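PDB 4EXO: methyl-accepting chemotaxis protein from Vibrio parahaemolyticus, which probably senses small molecules such as pyruvate, which its periplasmic Cache (PAS-like) domain binds, and relays the signal for chemotaxis. Local coordinates for residues 32-42 and 130-138. Residues are numbered along the deposited sequence; the frame is centred on the assembly and turned at random.
Sequences LYDSDVNGSNK and YLQKWDWVL
Trp134 is sandwiched between Tyr33 and Lys42. It sits in the turn that joins strands 120-131 and 136-143 of the Cache (PAS-like) sheet. The turn carries a G1 beta bulge, with Asp135 and Trp136 both opposite Leu131. Residues 32-42 run from the end of helix 30-34 through a loop to the start of helix 42-51, so the contact ties this hairpin tip to the helical side of the domain. Tyr33 turns its edge to one face of the indole (T-shaped, planes at 82°), with CD1 3.8 Å from Trp134 CD2. Over the opposite face lies Lys42 CG, a CH-pi contact 3.6 Å from the centroid of the five-membered ring. Beyond CG the Lys42 chain runs extended, and its ammonium shares a water with Trp136 NE1. Lys133 covers one face of the Tyr33 ring. Its chain bends at chi3 (-56°), which brings NZ over that face in a cation-pi contact and lets it donate a hydrogen bond to Tyr33 O at 2.8 Å. At the far end of the ring, Tyr33 OH accepts from Lys133 N at 3.0 Å. Asp36 holds the N-H edge of the indole. Its OD1 takes the backbone N of Asn41 at 2.7 Å, while OD2 accepts from Gly39 N, an Asx motif. The same OD2 receives Trp134 NE1 at 2.9 Å; the bond is nearly straight (172°) and lies in the indole plane, but it reaches OD2 from above the carboxylate plane.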
loop_
_atom_site.group_PDB
_atom_site.type_symbol
_atom_site.label_atom_id
_atom_site.label_comp_id
_atom_site.label_asym_id
_atom_site.label_seq_id
_atom_site.Cartn_x
_atom_site.Cartn_y
_atom_site.Cartn_z
ATOM N N LEU A 32 6.654 10.848 -10.056
ATOM C CA LEU A 32 7.327 10.440 -11.294
ATOM C C LEU A 32 6.427 10.466 -12.531
ATOM O O LEU A 32 6.824 10.987 -13.594
ATOM C CB LEU A 32 7.927 9.047 -11.112
ATOM C CG LEU A 32 9.106 8.875 -10.162
ATOM C CD1 LEU A 32 9.314 7.378 -9.830
ATOM C CD2 LEU A 32 10.396 9.467 -10.719
ATOM N N TYR A 33 5.230 9.903 -12.403
ATOM C CA TYR A 33 4.260 9.833 -13.483
ATOM C C TYR A 33 3.898 11.242 -13.959
ATOM O O TYR A 33 3.918 11.504 -15.160
ATOM C CB TYR A 33 2.996 9.131 -12.985
ATOM C CG TYR A 33 1.966 8.751 -14.040
ATOM C CD1 TYR A 33 2.229 7.734 -14.978
ATOM C CD2 TYR A 33 0.698 9.346 -14.048
ATOM C CE1 TYR A 33 1.272 7.348 -15.931
ATOM C CE2 TYR A 33 -0.273 8.969 -15.006
ATOM C CZ TYR A 33 0.031 7.961 -15.935
ATOM O OH TYR A 33 -0.935 7.574 -16.847
ATOM N N ASP A 34 3.558 12.115 -13.007
ATOM C CA ASP A 34 3.132 13.480 -13.305
ATOM C C ASP A 34 4.236 14.310 -13.992
ATOM O O ASP A 34 3.934 15.072 -14.911
ATOM C CB ASP A 34 2.597 14.187 -12.050
ATOM C CG ASP A 34 1.225 13.670 -11.617
ATOM O OD1 ASP A 34 0.572 12.911 -12.361
ATOM O OD2 ASP A 34 0.772 14.019 -10.516
ATOM N N SER A 35 5.487 14.154 -13.548
ATOM C CA SER A 35 6.629 14.893 -14.092
ATOM C C SER A 35 7.350 14.231 -15.273
ATOM O O SER A 35 8.390 14.731 -15.730
ATOM C CB SER A 35 7.658 15.167 -12.988
ATOM O OG SER A 35 8.322 13.978 -12.590
ATOM N N ASP A 36 6.820 13.110 -15.752
ATOM C CA ASP A 36 7.478 12.354 -16.796
ATOM C C ASP A 36 7.541 13.150 -18.108
ATOM O O ASP A 36 6.580 13.845 -18.468
ATOM C CB ASP A 36 6.720 11.055 -17.042
ATOM C CG ASP A 36 7.363 10.203 -18.101
ATOM O OD1 ASP A 36 8.475 9.697 -17.851
ATOM O OD2 ASP A 36 6.760 10.038 -19.190
ATOM N N VAL A 37 8.657 13.011 -18.822
ATOM C CA VAL A 37 8.785 13.556 -20.183
ATOM C C VAL A 37 9.158 12.397 -21.105
ATOM O O VAL A 37 10.279 11.890 -21.050
ATOM C CB VAL A 37 9.845 14.700 -20.284
ATOM C CG1 VAL A 37 10.031 15.153 -21.749
ATOM C CG2 VAL A 37 9.449 15.887 -19.400
ATOM N N ASN A 38 8.197 11.971 -21.917
ATOM C CA ASN A 38 8.397 10.898 -22.899
ATOM C C ASN A 38 9.074 9.643 -22.333
ATOM O O ASN A 38 10.010 9.083 -22.935
ATOM C CB ASN A 38 9.163 11.420 -24.126
ATOM C CG ASN A 38 8.829 10.640 -25.392
ATOM O OD1 ASN A 38 7.642 10.391 -25.692
ATOM N ND2 ASN A 38 9.869 10.231 -26.142
ATOM N N GLY A 39 8.605 9.206 -21.163
ATOM C CA GLY A 39 9.046 7.928 -20.621
ATOM C C GLY A 39 10.296 8.009 -19.778
ATOM O O GLY A 39 10.780 6.977 -19.289
ATOM N N SER A 40 10.800 9.230 -19.575
ATOM C CA SER A 40 11.992 9.477 -18.753
ATOM C C SER A 40 11.967 8.805 -17.373
ATOM O O SER A 40 13.006 8.380 -16.863
ATOM C CB SER A 40 12.240 10.992 -18.566
ATOM O OG SER A 40 11.131 11.650 -17.937
ATOM N N ASN A 41 10.787 8.707 -16.775
ATOM C CA ASN A 41 10.692 8.280 -15.379
ATOM C C ASN A 41 10.189 6.846 -15.202
ATOM O O ASN A 41 10.014 6.388 -14.066
ATOM C CB ASN A 41 9.781 9.251 -14.612
ATOM C CG ASN A 41 10.477 10.563 -14.284
ATOM O OD1 ASN A 41 11.718 10.628 -14.204
ATOM N ND2 ASN A 41 9.686 11.613 -14.070
ATOM N N LYS A 42 9.955 6.146 -16.316
ATOM C CA LYS A 42 9.378 4.799 -16.263
ATOM C C LYS A 42 10.293 3.852 -15.503
ATOM O O LYS A 42 9.825 3.044 -14.681
ATOM C CB LYS A 42 9.149 4.246 -17.664
ATOM C CG LYS A 42 7.922 4.740 -18.383
ATOM C CD LYS A 42 7.981 4.117 -19.770
ATOM C CE LYS A 42 6.668 4.029 -20.451
ATOM N NZ LYS A 42 6.902 3.393 -21.815
ATOM N N TYR A 130 -5.668 1.180 -15.503
ATOM C CA TYR A 130 -4.941 1.589 -16.712
ATOM C C TYR A 130 -4.323 2.971 -16.524
ATOM O O TYR A 130 -5.023 3.917 -16.095
ATOM C CB TYR A 130 -5.902 1.577 -17.917
ATOM C CG TYR A 130 -5.222 1.929 -19.229
ATOM C CD1 TYR A 130 -4.072 1.253 -19.642
ATOM C CD2 TYR A 130 -5.724 2.939 -20.060
ATOM C CE1 TYR A 130 -3.431 1.563 -20.847
ATOM C CE2 TYR A 130 -5.095 3.267 -21.269
ATOM C CZ TYR A 130 -3.941 2.583 -21.653
ATOM O OH TYR A 130 -3.295 2.885 -22.841
ATOM N N LEU A 131 -3.021 3.071 -16.785
ATOM C CA LEU A 131 -2.247 4.303 -16.674
ATOM C C LEU A 131 -1.875 4.771 -18.085
ATOM O O LEU A 131 -0.850 4.365 -18.663
ATOM C CB LEU A 131 -0.977 4.064 -15.848
ATOM C CG LEU A 131 -1.173 3.707 -14.371
ATOM C CD1 LEU A 131 0.199 3.435 -13.757
ATOM C CD2 LEU A 131 -1.864 4.852 -13.631
ATOM N N GLN A 132 -2.739 5.592 -18.666
ATOM C CA GLN A 132 -2.690 5.766 -20.122
ATOM C C GLN A 132 -1.410 6.431 -20.652
ATOM O O GLN A 132 -0.984 6.144 -21.781
ATOM C CB GLN A 132 -3.940 6.519 -20.599
ATOM C CG GLN A 132 -4.080 7.898 -19.979
ATOM C CD GLN A 132 -3.372 8.992 -20.800
ATOM O OE1 GLN A 132 -2.892 8.753 -21.933
ATOM N NE2 GLN A 132 -3.285 10.187 -20.216
ATOM N N LYS A 133 -0.788 7.299 -19.848
ATOM C CA LYS A 133 0.400 8.056 -20.285
ATOM C C LYS A 133 1.530 7.127 -20.673
ATOM O O LYS A 133 2.237 7.372 -21.643
ATOM C CB LYS A 133 0.887 8.990 -19.181
ATOM C CG LYS A 133 2.050 9.896 -19.617
ATOM C CD LYS A 133 2.543 10.814 -18.475
ATOM C CE LYS A 133 1.453 11.671 -17.895
ATOM N NZ LYS A 133 2.103 12.671 -16.953
ATOM N N TRP A 134 1.662 6.033 -19.915
ATOM C CA TRP A 134 2.655 5.002 -20.188
ATOM C C TRP A 134 2.141 3.732 -20.895
ATOM O O TRP A 134 2.944 2.831 -21.178
ATOM C CB TRP A 134 3.324 4.628 -18.864
ATOM C CG TRP A 134 4.188 5.723 -18.357
ATOM C CD1 TRP A 134 4.598 6.842 -19.046
ATOM C CD2 TRP A 134 4.780 5.802 -17.073
ATOM N NE1 TRP A 134 5.405 7.620 -18.246
ATOM C CE2 TRP A 134 5.534 6.998 -17.028
ATOM C CE3 TRP A 134 4.743 4.980 -15.940
ATOM C CZ2 TRP A 134 6.256 7.383 -15.894
ATOM C CZ3 TRP A 134 5.461 5.370 -14.815
ATOM C CH2 TRP A 134 6.199 6.557 -14.798
ATOM N N ASP A 135 0.841 3.688 -21.200
ATOM C CA ASP A 135 0.138 2.504 -21.684
ATOM C C ASP A 135 0.474 1.311 -20.764
ATOM O O ASP A 135 0.876 0.251 -21.249
ATOM C CB ASP A 135 0.515 2.170 -23.149
ATOM C CG ASP A 135 -0.355 1.098 -23.758
ATOM O OD1 ASP A 135 -1.578 1.072 -23.479
ATOM O OD2 ASP A 135 0.177 0.255 -24.548
ATOM N N TRP A 136 0.352 1.503 -19.453
ATOM C CA TRP A 136 0.514 0.395 -18.506
ATOM C C TRP A 136 -0.828 0.013 -17.933
ATOM O O TRP A 136 -1.531 0.851 -17.351
ATOM C CB TRP A 136 1.453 0.737 -17.352
ATOM C CG TRP A 136 2.919 0.795 -17.698
ATOM C CD1 TRP A 136 3.509 0.553 -18.913
ATOM C CD2 TRP A 136 3.978 1.107 -16.791
ATOM N NE1 TRP A 136 4.878 0.704 -18.813
ATOM C CE2 TRP A 136 5.185 1.066 -17.523
ATOM C CE3 TRP A 136 4.024 1.420 -15.426
ATOM C CZ2 TRP A 136 6.432 1.292 -16.920
ATOM C CZ3 TRP A 136 5.263 1.683 -14.837
ATOM C CH2 TRP A 136 6.439 1.615 -15.580
ATOM N N VAL A 137 -1.142 -1.274 -18.072
ATOM C CA VAL A 137 -2.179 -1.928 -17.290
ATOM C C VAL A 137 -1.439 -2.485 -16.079
ATOM O O VAL A 137 -0.727 -3.501 -16.179
ATOM C CB VAL A 137 -2.847 -3.052 -18.096
ATOM C CG1 VAL A 137 -3.878 -3.804 -17.226
ATOM C CG2 VAL A 137 -3.535 -2.484 -19.346
ATOM N N LEU A 138 -1.569 -1.761 -14.978
ATOM C CA LEU A 138 -0.853 -2.072 -13.720
ATOM C C LEU A 138 -1.798 -2.907 -12.858
ATOM O O LEU A 138 -2.927 -2.493 -12.640
ATOM C CB LEU A 138 -0.514 -0.773 -12.987
ATOM C CG LEU A 138 0.161 -0.874 -11.600
ATOM C CD1 LEU A 138 1.542 -1.564 -11.730
ATOM C CD2 LEU A 138 0.318 0.510 -10.937
HETATM O O HOH W 1 0.029 13.105 -15.157
HETATM O O HOH W 2 7.124 0.575 -20.690
#